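Local coordinates for tRNA (cytosine(72)-C(5))-methyltransferase (Pyrococcus horikoshii, PDB 5ZVE), which methylates the C5 position of cytosine 72 in several tRNAs, using S-adenosyl-L-methionine as methyl donor, at residues 35-40 with 70-75; 182-187 with 369-374. All blocks are in the same frame, centred on the assembly; numbering follows the deposited sequence.

Interaction 1: 35-40 with 70-75; sequences HYYIRV and GLYFVR
Tyr72 makes ring contacts with two residues of the neighbouring strand at once, each in a different way. Its methylene carbon CB stands almost on the normal through the Tyr37 ring, 3.4 Å from the ring centroid, a CH-pi contact made possible by backbones so close that Tyr37 CA and Tyr72 CA are only 4.0 Å apart. Beyond CB, the Tyr72 ring leans over His35 in an offset stack, with centroids 4.2 Å apart and planes 14° from parallel; Tyr72 CE1 lies over the centre of the imidazole. This pose follows from a chi1 of 69°, which sets CG of Tyr72 between its backbone N and carbonyl carbon and lays the ring alongside both neighbours. The Tyr37 and Tyr72 rings themselves meet obliquely, with Tyr37 OH 3.4 Å from Tyr72 CD2. An alanine in place of Tyr37 would probably leave Tyr72 CB uncovered, set the Tyr72 ring freer to turn, and deprive Leu184 and Met187 of helix 184-193 of their aromatic partner. Two hydrogen-bonded pairs fix the register: Tyr36 N donates to Phe73 O (2.8 Å) and Phe73 N donates back to Tyr36 O, while Ile38 N to Leu71 O is answered by a longer bond from Leu71 N to Ile38 O (3.3 Å). On the face that carries Tyr36, Ile38, Leu71 and Phe73, Ile38 CD1 reaches Phe73 CE1 at 3.9 Å, and Leu71 and Phe73 pack on helix 47-56. An aromatic cluster on one face and an aliphatic-aromatic layer against a helix on the other fit the antiparallel sheet of the ferredoxin-like domain of RsmB/NOP methyltransferases.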
loop_
_atom_site.group_PDB
_atom_site.type_symbol
_atom_site.label_atom_id
_atom_site.label_comp_id
_atom_site.label_asym_id
_atom_site.label_seq_id
_atom_site.Cartn_x
_atom_site.Cartn_y
_atom_site.Cartn_z
ATOM N N HIS A 35 -3.641 1.460 12.308
ATOM C CA HIS A 35 -2.416 2.223 12.521
ATOM C C HIS A 35 -1.871 2.715 11.186
ATOM O O HIS A 35 -1.414 1.922 10.355
ATOM C CB HIS A 35 -1.360 1.387 13.249
ATOM C CG HIS A 35 -1.660 1.153 14.699
ATOM N ND1 HIS A 35 -0.804 0.475 15.536
ATOM C CD2 HIS A 35 -2.736 1.495 15.453
ATOM C CE1 HIS A 35 -1.327 0.422 16.751
ATOM N NE2 HIS A 35 -2.499 1.030 16.725
ATOM N N TYR A 36 -1.916 4.026 10.985
ATOM C CA TYR A 36 -1.513 4.618 9.716
ATOM C C TYR A 36 -0.055 5.053 9.784
ATOM O O TYR A 36 0.282 6.030 10.466
ATOM C CB TYR A 36 -2.416 5.802 9.368
ATOM C CG TYR A 36 -2.167 6.385 7.998
ATOM C CD1 TYR A 36 -2.378 5.626 6.851
ATOM C CD2 TYR A 36 -1.723 7.689 7.848
ATOM C CE1 TYR A 36 -2.157 6.156 5.595
ATOM C CE2 TYR A 36 -1.495 8.226 6.593
ATOM C CZ TYR A 36 -1.713 7.456 5.473
ATOM O OH TYR A 36 -1.488 7.990 4.226
ATOM N N TYR A 37 0.802 4.322 9.075
ATOM C CA TYR A 37 2.251 4.486 9.200
ATOM C C TYR A 37 2.838 5.439 8.156
ATOM O O TYR A 37 2.325 5.567 7.044
ATOM C CB TYR A 37 2.952 3.130 9.089
ATOM C CG TYR A 37 3.099 2.382 10.397
ATOM C CD1 TYR A 37 2.094 1.539 10.858
ATOM C CD2 TYR A 37 4.246 2.513 11.167
ATOM C CE1 TYR A 37 2.228 0.851 12.055
ATOM C CE2 TYR A 37 4.390 1.828 12.365
ATOM C CZ TYR A 37 3.380 0.999 12.802
ATOM O OH TYR A 37 3.522 0.322 13.990
ATOM N N ILE A 38 3.913 6.113 8.538
ATOM C CA ILE A 38 4.708 6.901 7.610
ATOM C C ILE A 38 6.173 6.569 7.826
ATOM O O ILE A 38 6.560 6.130 8.910
ATOM C CB ILE A 38 4.499 8.412 7.797
ATOM C CG1 ILE A 38 5.005 8.848 9.182
ATOM C CG2 ILE A 38 3.037 8.775 7.604
ATOM C CD1 ILE A 38 4.890 10.332 9.449
ATOM N N ARG A 39 6.992 6.768 6.800
ATOM C CA ARG A 39 8.421 6.572 6.973
ATOM C C ARG A 39 9.124 7.898 7.192
ATOM O O ARG A 39 8.965 8.827 6.411
ATOM C CB ARG A 39 9.035 5.852 5.769
ATOM C CG ARG A 39 10.513 5.522 5.967
ATOM C CD ARG A 39 11.135 4.840 4.759
ATOM N NE ARG A 39 11.451 5.773 3.678
ATOM C CZ ARG A 39 10.874 5.773 2.481
ATOM N NH1 ARG A 39 9.947 4.872 2.184
ATOM N NH2 ARG A 39 11.237 6.669 1.572
ATOM N N VAL A 40 9.897 7.985 8.264
ATOM C CA VAL A 40 10.746 9.146 8.476
ATOM C C VAL A 40 11.889 9.127 7.472
ATOM O O VAL A 40 12.651 8.163 7.412
ATOM C CB VAL A 40 11.327 9.185 9.903
ATOM C CG1 VAL A 40 12.155 10.437 10.098
ATOM C CG2 VAL A 40 10.216 9.092 10.932
ATOM N N GLY A 70 9.983 4.389 11.825
ATOM C CA GLY A 70 8.536 4.269 11.749
ATOM C C GLY A 70 7.740 5.160 12.694
ATOM O O GLY A 70 8.006 5.204 13.894
ATOM N N LEU A 71 6.743 5.852 12.149
ATOM C CA LEU A 71 5.775 6.597 12.950
ATOM C C LEU A 71 4.388 6.231 12.479
ATOM O O LEU A 71 4.182 6.016 11.287
ATOM C CB LEU A 71 5.974 8.110 12.831
ATOM C CG LEU A 71 7.155 8.762 13.550
ATOM C CD1 LEU A 71 7.261 10.218 13.160
ATOM C CD2 LEU A 71 7.005 8.621 15.043
ATOM N N TYR A 72 3.428 6.165 13.394
ATOM C CA TYR A 72 2.069 5.868 12.972
ATOM C C TYR A 72 1.036 6.723 13.691
ATOM O O TYR A 72 1.277 7.242 14.783
ATOM C CB TYR A 72 1.761 4.371 13.159
ATOM C CG TYR A 72 1.669 3.910 14.595
ATOM C CD1 TYR A 72 0.463 3.968 15.283
ATOM C CD2 TYR A 72 2.783 3.403 15.259
ATOM C CE1 TYR A 72 0.369 3.547 16.595
ATOM C CE2 TYR A 72 2.698 2.981 16.576
ATOM C CZ TYR A 72 1.487 3.057 17.238
ATOM O OH TYR A 72 1.381 2.644 18.545
ATOM N N PHE A 73 -0.114 6.876 13.048
ATOM C CA PHE A 73 -1.221 7.619 13.618
ATOM C C PHE A 73 -2.372 6.669 13.877
ATOM O O PHE A 73 -2.640 5.772 13.075
ATOM C CB PHE A 73 -1.662 8.751 12.688
ATOM C CG PHE A 73 -0.552 9.686 12.301
ATOM C CD1 PHE A 73 0.291 9.390 11.244
ATOM C CD2 PHE A 73 -0.350 10.866 13.004
ATOM C CE1 PHE A 73 1.313 10.252 10.892
ATOM C CE2 PHE A 73 0.667 11.731 12.658
ATOM C CZ PHE A 73 1.504 11.423 11.601
ATOM N N VAL A 74 -3.034 6.840 15.011
ATOM C CA VAL A 74 -4.142 5.967 15.348
ATOM C C VAL A 74 -5.383 6.431 14.590
ATOM O O VAL A 74 -5.702 7.622 14.554
ATOM C CB VAL A 74 -4.413 5.945 16.864
ATOM C CG1 VAL A 74 -5.613 5.068 17.173
ATOM C CG2 VAL A 74 -3.184 5.434 17.612
ATOM N N ARG A 75 -6.086 5.473 14.003
ATOM C CA ARG A 75 -7.273 5.749 13.211
ATOM C C ARG A 75 -8.470 6.080 14.102
ATOM O O ARG A 75 -8.585 5.568 15.212
ATOM C CB ARG A 75 -7.571 4.545 12.315
ATOM C CG ARG A 75 -8.871 4.614 11.552
ATOM C CD ARG A 75 -9.830 3.571 12.086
ATOM N NE ARG A 75 -9.819 2.354 11.293
ATOM C CZ ARG A 75 -10.336 1.195 11.688
ATOM N NH1 ARG A 75 -10.891 1.084 12.885
ATOM N NH2 ARG A 75 -10.295 0.145 10.879
#

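Interaction 2: 182-187 with 369-374; sequences QGLPSM and HLTQGF
Thr371 OG1 donates a 2.8 Å hydrogen bond to Gln372 O, turning the hydroxyl back onto its own chain while the rest of the side chain meets Pro185. The donor approaches the carbonyl from a position tilted 32° out of its plane. With chi1 at 67°, OG1 lies between the backbone N and the carbonyl carbon, and the methyl CG2 is left to face the proline ring, 3.7 Å from Pro185 CD. Pro185 is also the wedge toward Phe374: its CB sits over one face of the phenyl ring, 3.4 Å from Phe374 CG and displaced toward the rim, in a CH-pi contact 27° off the ring normal. Ser186, next along the helix, brings its backbone N over the same face, and Ser186 OG lies 3.6 Å from Phe374 CZ. That hydroxyl has its polar partner elsewhere, in Lys211 NZ of the S-adenosyl-L-methionine site, just as Gln372 OE1 is taken by the backbone N of Arg282. Gly183 is the N-cap of helix 184-193, and its O receives Met187 N at 3.1 Å; in this first turn a proline costs no helical hydrogen bond, and its ring faces 369-374. Phe364 of strand 361-364 packs on Pro185, Thr371 and Phe374 alike. Between the two segments the chemistry is therefore apolar, resting on the fit of proline against methyl and ring; the side chain of Phe374 lies about 4 Å from that of Cys323, the predicted nucleophile, which places this apolar contact next to the probable catalytic centre.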
loop_
_atom_site.group_PDB
_atom_site.type_symbol
_atom_site.label_atom_id
_atom_site.label_comp_id
_atom_site.label_asym_id
_atom_site.label_seq_id
_atom_site.Cartn_x
_atom_site.Cartn_y
_atom_site.Cartn_z
ATOM N N GLN A 182 3.754 5.132 4.069
ATOM C CA GLN A 182 4.136 3.784 3.676
ATOM C C GLN A 182 3.753 2.816 4.789
ATOM O O GLN A 182 3.951 3.117 5.965
ATOM C CB GLN A 182 5.640 3.715 3.394
ATOM C CG GLN A 182 6.117 2.400 2.802
ATOM C CD GLN A 182 7.615 2.377 2.547
ATOM O OE1 GLN A 182 8.406 2.900 3.337
ATOM N NE2 GLN A 182 8.011 1.773 1.434
ATOM N N GLY A 183 3.205 1.661 4.429
ATOM C CA GLY A 183 2.747 0.707 5.423
ATOM C C GLY A 183 3.885 0.042 6.176
ATOM O O GLY A 183 5.012 -0.019 5.683
ATOM N N LEU A 184 3.587 -0.449 7.377
ATOM C CA LEU A 184 4.573 -1.156 8.191
ATOM C C LEU A 184 5.168 -2.363 7.438
ATOM O O LEU A 184 6.389 -2.481 7.356
ATOM C CB LEU A 184 3.953 -1.583 9.535
ATOM C CG LEU A 184 4.696 -2.532 10.482
ATOM C CD1 LEU A 184 6.077 -2.037 10.771
ATOM C CD2 LEU A 184 3.946 -2.704 11.790
ATOM N N PRO A 185 4.322 -3.255 6.874
ATOM C CA PRO A 185 4.927 -4.376 6.141
ATOM C C PRO A 185 5.869 -3.942 5.008
ATOM O O PRO A 185 6.926 -4.553 4.835
ATOM C CB PRO A 185 3.718 -5.134 5.581
ATOM C CG PRO A 185 2.537 -4.266 5.815
ATOM C CD PRO A 185 2.856 -3.390 6.956
ATOM N N SER A 186 5.512 -2.892 4.272
ATOM C CA SER A 186 6.373 -2.411 3.193
ATOM C C SER A 186 7.725 -1.918 3.710
ATOM O O SER A 186 8.753 -2.117 3.060
ATOM C CB SER A 186 5.680 -1.298 2.411
ATOM O OG SER A 186 4.652 -1.821 1.593
ATOM N N MET A 187 7.722 -1.285 4.883
ATOM C CA MET A 187 8.954 -0.815 5.500
ATOM C C MET A 187 9.834 -1.970 5.979
ATOM O O MET A 187 11.052 -1.943 5.818
ATOM C CB MET A 187 8.634 0.113 6.661
ATOM C CG MET A 187 8.153 1.481 6.241
ATOM S SD MET A 187 8.161 2.610 7.644
ATOM C CE MET A 187 6.573 2.247 8.388
ATOM N N HIS A 369 -2.439 -7.848 12.753
ATOM C CA HIS A 369 -1.341 -6.890 12.840
ATOM C C HIS A 369 -1.739 -5.452 12.539
ATOM O O HIS A 369 -0.890 -4.558 12.573
ATOM C CB HIS A 369 -0.211 -7.312 11.901
ATOM C CG HIS A 369 0.121 -8.764 11.986
ATOM N ND1 HIS A 369 -0.077 -9.640 10.937
ATOM C CD2 HIS A 369 0.628 -9.507 13.000
ATOM C CE1 HIS A 369 0.299 -10.852 11.300
ATOM N NE2 HIS A 369 0.731 -10.799 12.549
ATOM N N LEU A 370 -3.017 -5.237 12.230
ATOM C CA LEU A 370 -3.559 -3.891 12.057
ATOM C C LEU A 370 -2.999 -3.236 10.794
ATOM O O LEU A 370 -2.983 -2.009 10.662
ATOM C CB LEU A 370 -3.264 -3.037 13.296
ATOM C CG LEU A 370 -4.199 -3.123 14.505
ATOM C CD1 LEU A 370 -4.649 -4.546 14.804
ATOM C CD2 LEU A 370 -3.510 -2.512 15.727
ATOM N N THR A 371 -2.551 -4.074 9.864
ATOM C CA THR A 371 -1.919 -3.623 8.630
ATOM C C THR A 371 -2.708 -4.103 7.419
ATOM O O THR A 371 -3.723 -4.779 7.558
ATOM C CB THR A 371 -0.483 -4.158 8.489
ATOM O OG1 THR A 371 -0.529 -5.580 8.320
ATOM C CG2 THR A 371 0.354 -3.825 9.708
ATOM N N GLN A 372 -2.239 -3.747 6.229
ATOM C CA GLN A 372 -2.721 -4.385 5.015
ATOM C C GLN A 372 -2.296 -5.845 5.002
ATOM O O GLN A 372 -1.322 -6.220 5.660
ATOM C CB GLN A 372 -2.200 -3.652 3.779
ATOM C CG GLN A 372 -2.882 -2.305 3.577
ATOM C CD GLN A 372 -2.419 -1.569 2.338
ATOM O OE1 GLN A 372 -3.199 -0.859 1.701
ATOM N NE2 GLN A 372 -1.143 -1.718 1.997
ATOM N N GLY A 373 -3.034 -6.670 4.266
ATOM C CA GLY A 373 -2.614 -8.035 4.022
ATOM C C GLY A 373 -1.341 -7.980 3.205
ATOM O O GLY A 373 -1.237 -7.191 2.265
ATOM N N PHE A 374 -0.363 -8.807 3.552
ATOM C CA PHE A 374 0.959 -8.659 2.966
ATOM C C PHE A 374 1.751 -9.948 3.047
ATOM O O PHE A 374 1.412 -10.853 3.811
ATOM C CB PHE A 374 1.715 -7.531 3.670
ATOM C CG PHE A 374 2.656 -6.774 2.776
ATOM C CD1 PHE A 374 2.195 -5.720 2.001
ATOM C CD2 PHE A 374 4.003 -7.097 2.731
ATOM C CE1 PHE A 374 3.056 -5.010 1.191
ATOM C CE2 PHE A 374 4.868 -6.391 1.920
ATOM C CZ PHE A 374 4.394 -5.348 1.148
#

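Along the chain the two interactions come in series, 35-40 with 70-75 closing before 182-187 opens, yet their centres are only 10 Å apart. The connection between them is the start of helix 184-193 and the residues leading into it: Arg39 NH1 is 2.8 Å from Gln182 OE1 in a probable hydrogen bond, and Met187 CE packs on Tyr37 CD2. Strand 179-181, just before Gln182, forms the outer edge of the same sheet as strands 35-40 and 70-74, whereas Phe374 begins strand 374-381 of the methyltransferase sheet. The first turn of helix 184-193 thus touches both the ferredoxin-like sheet and the start of strand 374-381, close to the bound S-adenosyl-L-homocysteine.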